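Local atomic coordinates of SusD-like protein BACOVA_02651 (Bacteroides ovatus, PDB entry 5E76), a protein that binds xyloglucan at the bacterial cell surface, probably capturing the polysaccharide before it is transported into the periplasm for degradation. Residues Phe25-Arg30 with Leu238-Val243; Val243-Trp248 with Asp335-Gln340; Thr253-Leu258 with Met341-Asn346; Cys270-Asn275 with Ser320-Gly325. All coordinates share one frame; numbering follows the deposited sequence.

Contact 1 (Phe25-Arg30 with Leu238-Val243). With BGC (beta-D-glucopyranose), chain B; XYS (alpha-D-xylopyranose), chain C.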
# COMPACT_ATOMS: atom_id res chain seq x y z
N PHE A 25 -10.59 -1.39 -9.95
CA PHE A 25 -11.77 -1.25 -9.10
C PHE A 25 -12.06 -2.46 -8.21
O PHE A 25 -12.33 -2.31 -7.02
CB PHE A 25 -13.02 -0.94 -9.95
CG PHE A 25 -14.27 -0.77 -9.13
CD1 PHE A 25 -14.59 0.47 -8.59
CD2 PHE A 25 -15.12 -1.85 -8.88
CE1 PHE A 25 -15.73 0.66 -7.82
CE2 PHE A 25 -16.27 -1.68 -8.12
CZ PHE A 25 -16.56 -0.40 -7.57
N ASP A 26 -12.02 -3.66 -8.79
CA ASP A 26 -12.24 -4.91 -8.07
C ASP A 26 -11.26 -5.06 -6.87
O ASP A 26 -11.63 -5.43 -5.74
CB ASP A 26 -12.10 -6.08 -9.04
CG ASP A 26 -13.21 -6.12 -10.11
OD1 ASP A 26 -13.99 -5.14 -10.24
OD2 ASP A 26 -13.29 -7.16 -10.84
N TYR A 27 -9.98 -4.79 -7.12
CA TYR A 27 -9.00 -4.66 -6.02
C TYR A 27 -9.38 -3.57 -4.99
O TYR A 27 -9.51 -3.83 -3.79
CB TYR A 27 -7.61 -4.35 -6.60
CG TYR A 27 -6.53 -4.16 -5.58
CD1 TYR A 27 -6.37 -5.08 -4.56
CD2 TYR A 27 -5.64 -3.09 -5.65
CE1 TYR A 27 -5.40 -4.93 -3.63
CE2 TYR A 27 -4.65 -2.93 -4.71
CZ TYR A 27 -4.54 -3.85 -3.70
OH TYR A 27 -3.59 -3.76 -2.74
N ASN A 28 -9.60 -2.36 -5.49
CA ASN A 28 -9.72 -1.19 -4.59
C ASN A 28 -11.05 -1.18 -3.85
O ASN A 28 -11.14 -0.61 -2.77
CB ASN A 28 -9.55 0.12 -5.36
CG ASN A 28 -9.38 1.32 -4.43
OD1 ASN A 28 -8.31 1.55 -3.89
ND2 ASN A 28 -10.45 2.06 -4.23
N GLN A 29 -12.06 -1.86 -4.42
CA GLN A 29 -13.41 -1.89 -3.87
C GLN A 29 -13.42 -2.21 -2.36
O GLN A 29 -14.24 -1.68 -1.61
CB GLN A 29 -14.28 -2.91 -4.63
CG GLN A 29 -15.65 -3.12 -3.95
CD GLN A 29 -16.64 -4.04 -4.71
OE1 GLN A 29 -16.31 -4.68 -5.71
NE2 GLN A 29 -17.87 -4.09 -4.20
N ARG A 30 -12.52 -3.09 -1.94
CA ARG A 30 -12.51 -3.57 -0.57
C ARG A 30 -11.21 -4.30 -0.18
O ARG A 30 -10.58 -3.95 0.81
CB ARG A 30 -13.69 -4.51 -0.32
CG ARG A 30 -13.49 -5.40 0.91
CD ARG A 30 -14.81 -5.92 1.46
NE ARG A 30 -15.66 -4.82 1.88
CZ ARG A 30 -16.98 -4.85 1.92
NH1 ARG A 30 -17.64 -5.95 1.57
NH2 ARG A 30 -17.67 -3.77 2.30
N LEU A 238 2.04 8.54 -8.23
CA LEU A 238 1.16 7.59 -8.91
C LEU A 238 0.07 7.25 -7.92
O LEU A 238 0.34 6.85 -6.79
CB LEU A 238 1.88 6.32 -9.39
CG LEU A 238 1.13 5.46 -10.45
CD1 LEU A 238 0.91 6.20 -11.75
CD2 LEU A 238 1.81 4.10 -10.74
N ALA A 239 -1.17 7.47 -8.36
CA ALA A 239 -2.35 7.26 -7.55
C ALA A 239 -3.52 6.79 -8.43
O ALA A 239 -3.57 7.08 -9.63
CB ALA A 239 -2.71 8.51 -6.82
N MET A 240 -4.47 6.08 -7.82
CA MET A 240 -5.70 5.68 -8.49
C MET A 240 -6.59 6.90 -8.53
O MET A 240 -6.95 7.44 -7.48
CB MET A 240 -6.39 4.53 -7.75
CG MET A 240 -5.47 3.29 -7.58
SD MET A 240 -6.23 1.86 -6.77
CE MET A 240 -4.81 0.85 -6.32
N GLN A 241 -6.94 7.35 -9.74
CA GLN A 241 -7.69 8.59 -9.94
C GLN A 241 -9.20 8.40 -9.86
O GLN A 241 -9.87 8.23 -10.89
CB GLN A 241 -7.33 9.18 -11.31
CG GLN A 241 -5.86 9.55 -11.49
CD GLN A 241 -5.38 10.55 -10.45
OE1 GLN A 241 -6.01 11.59 -10.23
NE2 GLN A 241 -4.27 10.24 -9.79
N TRP A 242 -9.76 8.42 -8.65
CA TRP A 242 -11.19 8.10 -8.51
C TRP A 242 -12.10 9.31 -8.81
O TRP A 242 -11.78 10.48 -8.50
CB TRP A 242 -11.47 7.57 -7.10
CG TRP A 242 -10.67 6.36 -6.81
CD1 TRP A 242 -9.66 6.21 -5.90
CD2 TRP A 242 -10.80 5.10 -7.47
NE1 TRP A 242 -9.17 4.93 -5.94
CE2 TRP A 242 -9.85 4.23 -6.90
CE3 TRP A 242 -11.63 4.62 -8.49
CZ2 TRP A 242 -9.71 2.90 -7.31
CZ3 TRP A 242 -11.49 3.30 -8.90
CH2 TRP A 242 -10.53 2.46 -8.31
N VAL A 243 -13.24 9.02 -9.42
CA VAL A 243 -14.21 10.04 -9.79
C VAL A 243 -15.01 10.51 -8.57
O VAL A 243 -15.63 9.69 -7.88
CB VAL A 243 -15.18 9.52 -10.86
CG1 VAL A 243 -16.19 10.58 -11.24
CG2 VAL A 243 -14.42 9.08 -12.08
C2 BGC B . -21.28 -4.17 0.53
C3 BGC B . -21.87 -4.66 1.79
C4 BGC B . -22.79 -3.66 2.33
C5 BGC B . -23.86 -3.41 1.36
C6 BGC B . -24.92 -2.51 1.95
C1 BGC B . -22.39 -3.90 -0.52
O2 BGC B . -20.35 -5.12 0.05
O3 BGC B . -20.80 -4.99 2.73
O4 BGC B . -23.40 -4.14 3.57
O5 BGC B . -23.27 -2.84 0.14
O6 BGC B . -25.44 -1.66 0.95
C1 XYS C . -18.36 -6.46 4.66
C2 XYS C . -18.90 -7.79 4.13
C3 XYS C . -19.29 -8.72 5.27
C4 XYS C . -18.17 -8.82 6.30
C5 XYS C . -17.67 -7.43 6.70
O2 XYS C . -20.05 -7.54 3.31
O3 XYS C . -19.57 -10.02 4.75
O4 XYS C . -18.64 -9.50 7.47
O5 XYS C . -17.26 -6.71 5.53
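With CG anti to the backbone N in Asn28 (chi1 -168°) and anti to the carbonyl carbon in Trp242 (chi1 -59°), the amide of one and the indole of the other approach from opposite directions. They meet where helix 25-38 of the SusD fold packs on the chain leaving strand 236-240. The amide and ring planes are inclined by 30°, and Asn28 ND2 lies 3.3 Å from Trp242 CZ2. Thr347 OG1 hydrogen-bonds both Asn28 OD1 and Trp242 NE1, which fixes the rotation of the two flat groups. Phe25 meets the rim of the indole, its CA 4.0 Å from Trp242 CH2 and its CD1 4.2 Å from Trp242 CZ3. Met240, extended beyond CG, brings SD to 3.6 Å from Asn28 OD1 and CE to the edge of the Tyr27 ring, 4.1 Å from CD2. Replacing Trp242 by an alanine would probably open a gap beside Phe25 and Asn28 and cost the Thr347 hydroxyl a partner. Two residues beyond Asn28, Arg30 is salt-bridged to Asp257, and xylose C1 (chain C) lies over one face of its guanidinium, toward the rim; Arg30 NH1 makes a weak 3.2 Å hydrogen bond to O2 of a glucose (chain B).

Contact 2 (Val243-Trp248 with Asp335-Gln340). With BGC (beta-D-glucopyranose), chain D; XYS (alpha-D-xylopyranose), chain E; BGC (beta-D-glucopyranose), chain F.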
# COMPACT_ATOMS: atom_id res chain seq x y z
N VAL A 243 -13.24 9.02 -9.42
CA VAL A 243 -14.21 10.04 -9.79
C VAL A 243 -15.01 10.51 -8.57
O VAL A 243 -15.63 9.69 -7.88
CB VAL A 243 -15.18 9.52 -10.86
CG1 VAL A 243 -16.19 10.58 -11.24
CG2 VAL A 243 -14.42 9.08 -12.08
N PRO A 244 -15.02 11.82 -8.31
CA PRO A 244 -15.82 12.30 -7.17
C PRO A 244 -17.30 11.99 -7.33
O PRO A 244 -17.88 12.34 -8.36
CB PRO A 244 -15.57 13.82 -7.19
CG PRO A 244 -14.22 13.96 -7.80
CD PRO A 244 -14.14 12.86 -8.85
N LEU A 245 -17.89 11.33 -6.34
CA LEU A 245 -19.25 10.79 -6.47
C LEU A 245 -19.39 10.02 -7.78
O LEU A 245 -20.43 10.08 -8.45
CB LEU A 245 -20.29 11.91 -6.38
CG LEU A 245 -20.27 12.61 -5.03
CD1 LEU A 245 -21.23 13.78 -5.06
CD2 LEU A 245 -20.60 11.68 -3.87
N GLY A 246 -18.35 9.26 -8.14
CA GLY A 246 -18.31 8.59 -9.41
C GLY A 246 -19.35 7.50 -9.50
O GLY A 246 -19.89 7.07 -8.49
N GLU A 247 -19.64 7.06 -10.71
CA GLU A 247 -20.55 5.94 -10.88
C GLU A 247 -19.76 4.70 -10.48
O GLU A 247 -18.52 4.76 -10.31
CB GLU A 247 -21.09 5.85 -12.31
CG GLU A 247 -22.07 4.64 -12.55
CD GLU A 247 -22.97 4.83 -13.78
OE1 GLU A 247 -23.44 5.97 -14.01
OE2 GLU A 247 -23.23 3.83 -14.51
N TRP A 248 -20.47 3.60 -10.27
CA TRP A 248 -19.85 2.33 -9.97
C TRP A 248 -18.78 2.03 -10.99
O TRP A 248 -18.88 2.46 -12.14
CB TRP A 248 -20.89 1.22 -9.97
CG TRP A 248 -20.50 0.02 -9.17
CD1 TRP A 248 -20.12 -1.21 -9.64
CD2 TRP A 248 -20.47 -0.08 -7.74
NE1 TRP A 248 -19.86 -2.06 -8.59
CE2 TRP A 248 -20.07 -1.39 -7.41
CE3 TRP A 248 -20.76 0.82 -6.71
CZ2 TRP A 248 -19.94 -1.83 -6.10
CZ3 TRP A 248 -20.62 0.40 -5.40
CH2 TRP A 248 -20.23 -0.93 -5.11
N ASP A 335 -16.34 19.44 -0.92
CA ASP A 335 -17.20 19.99 -1.99
C ASP A 335 -18.41 19.10 -2.25
O ASP A 335 -18.86 18.96 -3.38
CB ASP A 335 -16.40 20.20 -3.29
CG ASP A 335 -15.43 21.36 -3.22
OD1 ASP A 335 -15.74 22.38 -2.56
OD2 ASP A 335 -14.35 21.26 -3.83
N GLY A 336 -18.94 18.52 -1.17
CA GLY A 336 -20.09 17.64 -1.21
C GLY A 336 -19.86 16.24 -1.77
O GLY A 336 -20.80 15.47 -1.90
N LYS A 337 -18.61 15.89 -2.06
CA LYS A 337 -18.31 14.61 -2.72
C LYS A 337 -18.09 13.42 -1.77
O LYS A 337 -17.16 12.64 -1.95
CB LYS A 337 -17.07 14.77 -3.61
CG LYS A 337 -17.09 16.03 -4.48
CD LYS A 337 -18.17 15.92 -5.56
CE LYS A 337 -18.27 17.19 -6.39
NZ LYS A 337 -16.91 17.66 -6.81
N VAL A 338 -18.98 13.27 -0.78
CA VAL A 338 -18.91 12.16 0.18
C VAL A 338 -20.27 11.51 0.35
O VAL A 338 -21.17 12.08 0.97
CB VAL A 338 -18.41 12.64 1.56
CG1 VAL A 338 -18.49 11.51 2.60
CG2 VAL A 338 -17.00 13.17 1.46
N LYS A 339 -20.43 10.31 -0.20
CA LYS A 339 -21.60 9.48 0.12
C LYS A 339 -21.14 8.04 0.38
O LYS A 339 -19.99 7.70 0.10
CB LYS A 339 -22.65 9.54 -0.99
CG LYS A 339 -23.93 8.68 -0.70
CD LYS A 339 -24.57 9.02 0.68
CE LYS A 339 -25.29 7.83 1.29
NZ LYS A 339 -25.48 7.93 2.78
N GLN A 340 -22.01 7.22 0.94
CA GLN A 340 -21.64 5.85 1.31
C GLN A 340 -20.98 5.14 0.13
O GLN A 340 -21.39 5.31 -1.02
CB GLN A 340 -22.86 5.06 1.80
CG GLN A 340 -23.73 4.41 0.74
CD GLN A 340 -24.57 3.30 1.33
OE1 GLN A 340 -25.01 3.40 2.48
NE2 GLN A 340 -24.79 2.23 0.56
C2 BGC D . -23.38 -2.73 -10.40
C3 BGC D . -23.88 -3.18 -9.09
C4 BGC D . -23.89 -2.10 -8.12
C5 BGC D . -24.75 -1.01 -8.64
C6 BGC D . -24.80 0.17 -7.70
C1 BGC D . -24.20 -1.56 -11.00
O1 BGC D . -23.58 -1.08 -12.04
O2 BGC D . -23.40 -3.84 -11.29
O3 BGC D . -23.04 -4.28 -8.60
O4 BGC D . -24.40 -2.63 -6.85
O5 BGC D . -24.29 -0.47 -9.93
O6 BGC D . -25.21 1.30 -8.44
C1 XYS E . -26.68 -0.91 0.69
C2 XYS E . -27.25 -0.11 1.83
C3 XYS E . -28.10 -1.10 2.66
C4 XYS E . -29.22 -1.65 1.75
C5 XYS E . -28.51 -2.33 0.56
O2 XYS E . -26.17 0.23 2.67
O3 XYS E . -28.77 -0.34 3.64
O4 XYS E . -29.87 -2.67 2.45
O5 XYS E . -27.71 -1.33 -0.08
C2 BGC F . -24.38 -2.38 -4.44
C3 BGC F . -23.62 -2.37 -3.17
C4 BGC F . -22.92 -3.61 -2.85
C5 BGC F . -22.15 -4.15 -4.00
C6 BGC F . -21.58 -5.51 -3.65
C1 BGC F . -23.61 -2.96 -5.65
O2 BGC F . -24.69 -1.03 -4.73
O3 BGC F . -24.58 -2.08 -2.09
O4 BGC F . -22.02 -3.28 -1.74
O5 BGC F . -23.01 -4.30 -5.18
O6 BGC F . -20.87 -6.01 -4.77
O HOH W 1 -16.71 10.97 -4.07
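Leu245 and Lys337 mark the closest approach of two irregular loops, their CA atoms 5.4 Å apart. Leu245 adopts the left-handed helical region (phi 48°), while Lys337 is the centre of an inverse gamma turn that follows the positive phi of Gly336. A water bridges the two backbones, accepting from Leu245 N at 2.6 Å and donating to Lys337 O at 2.7 Å. Beside it, Gly246 N makes a weak bond to Val243 O, and a CB on this glycine would collide with Val243 CB. The Leu245 side chain crosses that of Lys337 at about a right angle: CG rests 3.6 Å from Lys337 CA, CD1 lies 3.8 Å from Lys337 CD, and CD2 reaches along the backbone to Val338 and Lys339. The bend of Lys337 at chi2 (-68°) brings the same CD to 3.7 Å from Pro244 CB, and proline and leucine both pack on the aliphatic part of the lysine at the protein surface. Both loops run from here into the glycan-binding platform of this SusD-family protein. Trp248 offers one ring face to consecutive glucoses: C4 of the chain D sugar sits 3.9 Å above the plane of Trp248, over its centre, and C1 of the chain F sugar lies toward the rim. The Phe25 ring meets Trp248 edge-to-face. From the second loop Gln340 reaches a xylose (chain E), its NE2 donating to O2 at 3.2 Å with an angle of 150°; OE1 of the same amide accepts from Asn269 ND2, which fixes the way round the amide is turned.

Contact 3 (Thr253-Leu258 with Met341-Asn346); sequences TLLSDL and MNSPLN
Thr253, Leu255 and Ser256 pack against Met341 to Ser343 in a fully buried contact that sets helix 255-258, with the residues leading into it, against the loop preceding strand 347-351. It borders the glycan site of this SusD-family protein, to which Met341 belongs. The backbones come close enough at Thr253 and Met341 for reciprocal C-H...O contacts: Thr253 CA to Met341 O is 3.3 Å, and Met341 CA to Thr253 O is 3.4 Å. Thr253 CG2 presses on Met341 O, while Thr253 OG1 is held by Gln29 O. Leu255 lays both methyls on the loop, with CD1 3.7 Å from Ser343 CB and CD2 3.9 Å from Asn342 O. Ser256 carries the polar link: OG, anti to its own carbonyl carbon (chi1 -60°), accepts from Met341 N at 3.1 Å with an angle of 152° and is also hydrogen-bonded to Asn269 O. Putting an alanine at Ser256 is likely to leave the buried Met341 N without its acceptor and Asn269 O without this donor. Bent at chi3 (70°), the Met341 side chain folds back so that its CE ends 3.9 Å from Thr253 CB.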
# COMPACT_ATOMS: atom_id res chain seq x y z
N THR A 253 -14.86 3.14 -3.23
CA THR A 253 -15.92 2.63 -2.38
C THR A 253 -15.52 2.36 -0.93
O THR A 253 -16.32 1.81 -0.14
CB THR A 253 -16.47 1.34 -2.98
OG1 THR A 253 -15.37 0.51 -3.34
CG2 THR A 253 -17.27 1.64 -4.23
N LEU A 254 -14.31 2.77 -0.56
CA LEU A 254 -13.73 2.38 0.73
C LEU A 254 -14.30 3.16 1.91
O LEU A 254 -14.14 2.74 3.06
CB LEU A 254 -12.20 2.51 0.68
CG LEU A 254 -11.47 1.49 -0.23
CD1 LEU A 254 -9.96 1.77 -0.27
CD2 LEU A 254 -11.73 0.05 0.21
N LEU A 255 -14.98 4.27 1.64
CA LEU A 255 -15.47 5.17 2.68
C LEU A 255 -16.17 4.51 3.89
O LEU A 255 -15.80 4.77 5.04
CB LEU A 255 -16.43 6.17 2.04
CG LEU A 255 -16.85 7.36 2.89
CD1 LEU A 255 -15.72 8.37 2.86
CD2 LEU A 255 -18.12 7.91 2.36
N SER A 256 -17.17 3.68 3.61
CA SER A 256 -18.04 3.13 4.66
C SER A 256 -17.36 2.00 5.41
O SER A 256 -17.74 1.69 6.55
CB SER A 256 -19.36 2.60 4.07
OG SER A 256 -20.11 3.60 3.40
N ASP A 257 -16.39 1.38 4.74
CA ASP A 257 -15.51 0.37 5.34
C ASP A 257 -14.46 1.00 6.29
O ASP A 257 -14.01 0.34 7.24
CB ASP A 257 -14.76 -0.45 4.27
CG ASP A 257 -15.65 -1.37 3.45
OD1 ASP A 257 -16.87 -1.49 3.72
OD2 ASP A 257 -15.10 -2.01 2.53
N LEU A 258 -14.02 2.23 6.01
CA LEU A 258 -12.97 2.85 6.83
C LEU A 258 -13.57 3.56 8.03
O LEU A 258 -13.04 3.44 9.13
CB LEU A 258 -12.10 3.83 6.02
CG LEU A 258 -11.28 3.20 4.89
CD1 LEU A 258 -10.66 4.23 4.01
CD2 LEU A 258 -10.20 2.26 5.43
N MET A 341 -19.94 4.38 0.44
CA MET A 341 -19.15 3.71 -0.59
C MET A 341 -18.77 4.65 -1.74
O MET A 341 -18.75 4.25 -2.91
CB MET A 341 -19.91 2.50 -1.14
CG MET A 341 -20.31 1.44 -0.12
SD MET A 341 -20.99 -0.07 -0.92
CE MET A 341 -19.50 -0.71 -1.67
N ASN A 342 -18.49 5.91 -1.39
CA ASN A 342 -18.04 6.90 -2.38
C ASN A 342 -17.19 7.98 -1.71
O ASN A 342 -17.65 9.05 -1.29
CB ASN A 342 -19.24 7.51 -3.12
CG ASN A 342 -18.90 7.92 -4.56
OD1 ASN A 342 -17.86 8.52 -4.82
ND2 ASN A 342 -19.77 7.57 -5.49
N SER A 343 -15.91 7.64 -1.61
CA SER A 343 -14.91 8.54 -1.08
C SER A 343 -14.29 9.28 -2.26
O SER A 343 -14.16 8.73 -3.35
CB SER A 343 -13.84 7.79 -0.30
OG SER A 343 -12.73 8.64 -0.02
N PRO A 344 -13.92 10.54 -2.04
CA PRO A 344 -13.35 11.36 -3.10
C PRO A 344 -11.81 11.34 -3.10
O PRO A 344 -11.21 11.97 -3.97
CB PRO A 344 -13.88 12.73 -2.76
CG PRO A 344 -13.86 12.73 -1.24
CD PRO A 344 -14.09 11.31 -0.79
N LEU A 345 -11.19 10.63 -2.16
CA LEU A 345 -9.73 10.55 -2.10
C LEU A 345 -9.18 9.63 -3.17
O LEU A 345 -9.75 8.58 -3.44
CB LEU A 345 -9.28 10.05 -0.72
CG LEU A 345 -9.84 10.81 0.47
CD1 LEU A 345 -9.59 10.06 1.77
CD2 LEU A 345 -9.27 12.23 0.50
N ASN A 346 -8.06 10.00 -3.77
CA ASN A 346 -7.31 9.06 -4.57
C ASN A 346 -6.75 7.94 -3.69
O ASN A 346 -6.55 8.16 -2.50
CB ASN A 346 -6.15 9.73 -5.29
CG ASN A 346 -6.59 10.58 -6.46
OD1 ASN A 346 -7.62 10.33 -7.09
ND2 ASN A 346 -5.81 11.62 -6.75

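Contact 4 (Cys270-Asn275 with Ser320-Gly325); sequences CWSSYN and SPIKKG. With BGC (beta-D-glucopyranose), chain G; BGC (beta-D-glucopyranose), chain H.
Asn275, Ile322 and Ser320 bury the most surface where the segment Cys270-Asn275, ending in strand 275-276, meets Ser320-Gly325. Asn275 turns its carboxamide onto the second segment, CG anti to the carbonyl carbon (chi1 -71°), and OD1 accepts from Ser320 N at 3.0 Å, the donor tilted 30° from the carbonyl plane. That oxygen also lies against the Pro321 ring, 3.4 Å from CD. In return Ser320 sets OG 3.2 Å from Asn275 CB, its hydroxyl bonded to Gly276 O, and Ser320 O receives a C-H...O contact from Asn275 CA. Ile322 forms the apolar half: it lies beside Tyr274, pointing the same way, with CD1 3.6 Å from Tyr274 CB and oblique to the phenol ring. A water accepts from Ile322 N at 3.1 Å and sits 2.8 Å from Tyr274 O, bridging the two backbones beside this pair. The first segment faces sugar with its other residues. Ser273 OG shares a 2.9 Å hydrogen bond with O3 of a glucose (chain G), and one face of Trp271 lies 3.7 Å below C5 of the next glucose (chain H). An aromatic face and hydrogen-bonding groups on neighbouring glucoses are characteristic of carbohydrate-binding sites, here the xyloglucan site.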
# COMPACT_ATOMS: atom_id res chain seq x y z
N CYS A 270 -21.98 4.37 7.37
CA CYS A 270 -20.70 3.67 7.49
C CYS A 270 -20.81 2.65 8.61
O CYS A 270 -21.83 2.63 9.32
CB CYS A 270 -19.55 4.65 7.76
SG CYS A 270 -19.76 5.70 9.22
N TRP A 271 -19.78 1.82 8.76
CA TRP A 271 -19.88 0.68 9.66
C TRP A 271 -18.55 0.10 10.12
O TRP A 271 -18.54 -0.93 10.78
CB TRP A 271 -20.68 -0.44 8.97
CG TRP A 271 -20.15 -0.71 7.61
CD1 TRP A 271 -18.95 -1.30 7.31
CD2 TRP A 271 -20.78 -0.40 6.36
NE1 TRP A 271 -18.79 -1.36 5.95
CE2 TRP A 271 -19.90 -0.82 5.35
CE3 TRP A 271 -22.00 0.19 6.01
CZ2 TRP A 271 -20.21 -0.67 3.99
CZ3 TRP A 271 -22.29 0.35 4.66
CH2 TRP A 271 -21.41 -0.08 3.67
N SER A 272 -17.44 0.72 9.75
CA SER A 272 -16.11 0.20 10.18
C SER A 272 -16.02 -0.09 11.67
O SER A 272 -16.41 0.70 12.51
CB SER A 272 -14.99 1.18 9.83
OG SER A 272 -13.74 0.48 9.82
N SER A 273 -15.51 -1.27 12.00
CA SER A 273 -15.23 -1.64 13.37
C SER A 273 -13.73 -1.85 13.55
O SER A 273 -13.27 -2.45 14.53
CB SER A 273 -15.99 -2.89 13.71
OG SER A 273 -15.77 -3.82 12.66
N TYR A 274 -12.98 -1.36 12.57
CA TYR A 274 -11.52 -1.44 12.61
C TYR A 274 -10.96 -0.54 13.69
O TYR A 274 -11.45 0.58 13.89
CB TYR A 274 -10.92 -1.02 11.27
CG TYR A 274 -10.96 -2.08 10.20
CD1 TYR A 274 -10.62 -3.39 10.48
CD2 TYR A 274 -11.29 -1.75 8.90
CE1 TYR A 274 -10.63 -4.37 9.51
CE2 TYR A 274 -11.29 -2.72 7.91
CZ TYR A 274 -10.95 -4.02 8.22
OH TYR A 274 -10.97 -4.97 7.24
N ASN A 275 -9.94 -1.04 14.40
CA ASN A 275 -9.14 -0.20 15.30
C ASN A 275 -7.65 -0.42 15.11
O ASN A 275 -7.17 -1.56 15.00
CB ASN A 275 -9.54 -0.45 16.75
CG ASN A 275 -10.90 0.10 17.05
OD1 ASN A 275 -11.07 1.32 17.23
ND2 ASN A 275 -11.91 -0.78 17.05
N SER A 320 -9.32 3.21 18.68
CA SER A 320 -8.31 3.65 17.72
C SER A 320 -8.80 3.59 16.28
O SER A 320 -8.08 3.15 15.39
CB SER A 320 -7.03 2.82 17.89
OG SER A 320 -7.35 1.47 18.11
N PRO A 321 -10.02 4.07 16.04
CA PRO A 321 -10.59 4.02 14.68
C PRO A 321 -9.77 4.77 13.65
O PRO A 321 -9.03 5.69 13.98
CB PRO A 321 -11.97 4.68 14.84
CG PRO A 321 -11.89 5.49 16.12
CD PRO A 321 -10.91 4.74 17.00
N ILE A 322 -9.94 4.37 12.41
CA ILE A 322 -9.19 4.91 11.28
C ILE A 322 -9.48 6.38 10.97
O ILE A 322 -10.63 6.73 10.75
CB ILE A 322 -9.50 4.11 10.01
CG1 ILE A 322 -9.10 2.63 10.18
CG2 ILE A 322 -8.78 4.73 8.82
CD1 ILE A 322 -9.73 1.66 9.15
N LYS A 323 -8.45 7.22 10.88
CA LYS A 323 -8.63 8.58 10.38
C LYS A 323 -8.28 8.63 8.91
O LYS A 323 -8.90 9.37 8.14
CB LYS A 323 -7.77 9.60 11.15
CG LYS A 323 -7.58 10.96 10.46
CD LYS A 323 -8.89 11.72 10.35
CE LYS A 323 -8.81 12.90 9.39
NZ LYS A 323 -8.68 12.62 7.95
N LYS A 324 -7.26 7.90 8.51
CA LYS A 324 -6.76 8.03 7.15
C LYS A 324 -7.69 7.25 6.20
O LYS A 324 -7.99 6.07 6.41
CB LYS A 324 -5.31 7.55 7.03
CG LYS A 324 -4.66 7.94 5.71
CD LYS A 324 -3.30 7.28 5.52
CE LYS A 324 -2.27 7.85 6.48
NZ LYS A 324 -0.95 7.26 6.27
N GLY A 325 -8.18 7.95 5.18
CA GLY A 325 -9.18 7.42 4.28
C GLY A 325 -10.60 7.79 4.72
O GLY A 325 -11.59 7.37 4.11
C2 BGC G . -19.96 -4.20 10.52
C3 BGC G . -19.54 -5.18 11.55
C4 BGC G . -20.70 -5.64 12.30
C5 BGC G . -21.72 -6.27 11.44
C6 BGC G . -22.92 -6.60 12.29
C1 BGC G . -20.91 -4.89 9.52
O2 BGC G . -18.82 -3.66 9.85
O3 BGC G . -18.54 -4.57 12.44
O4 BGC G . -20.31 -6.63 13.30
O5 BGC G . -22.10 -5.37 10.35
O6 BGC G . -24.11 -6.57 11.53
C2 BGC H . -23.88 -4.12 5.86
C3 BGC H . -23.37 -3.86 7.27
C4 BGC H . -22.08 -4.63 7.53
C5 BGC H . -21.08 -4.42 6.40
C6 BGC H . -19.81 -5.24 6.62
C1 BGC H . -22.77 -3.93 4.83
O2 BGC H . -24.96 -3.22 5.57
O3 BGC H . -24.36 -4.26 8.22
O4 BGC H . -21.50 -4.20 8.77
O5 BGC H . -21.67 -4.78 5.16
O6 BGC H . -19.25 -5.62 5.36
O HOH W 2 -12.37 2.48 12.10

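From the N terminus, contact 1 closes first, bringing strand 236-240 back to helix 25-38 across 207 intervening residues. Contact 2 begins at Val243, which it shares with contact 1, and contact 3 opens ten residues later. Contact 4 opens and closes within both: Cys270-Asn275 meets Ser320-Gly325 before the chain reaches residues 335-346. Segments 335-340 and 341-346 then close contacts 2 and 3 in succession, so these two cross, and the chain runs on into strand 347-351, antiparallel partner of 236-240. Asp257 of contact 3 joins contacts 1 and 4 as well, through Arg30 and Trp271 NE1. Together the segments supply seven of the twelve residues of the glycan site.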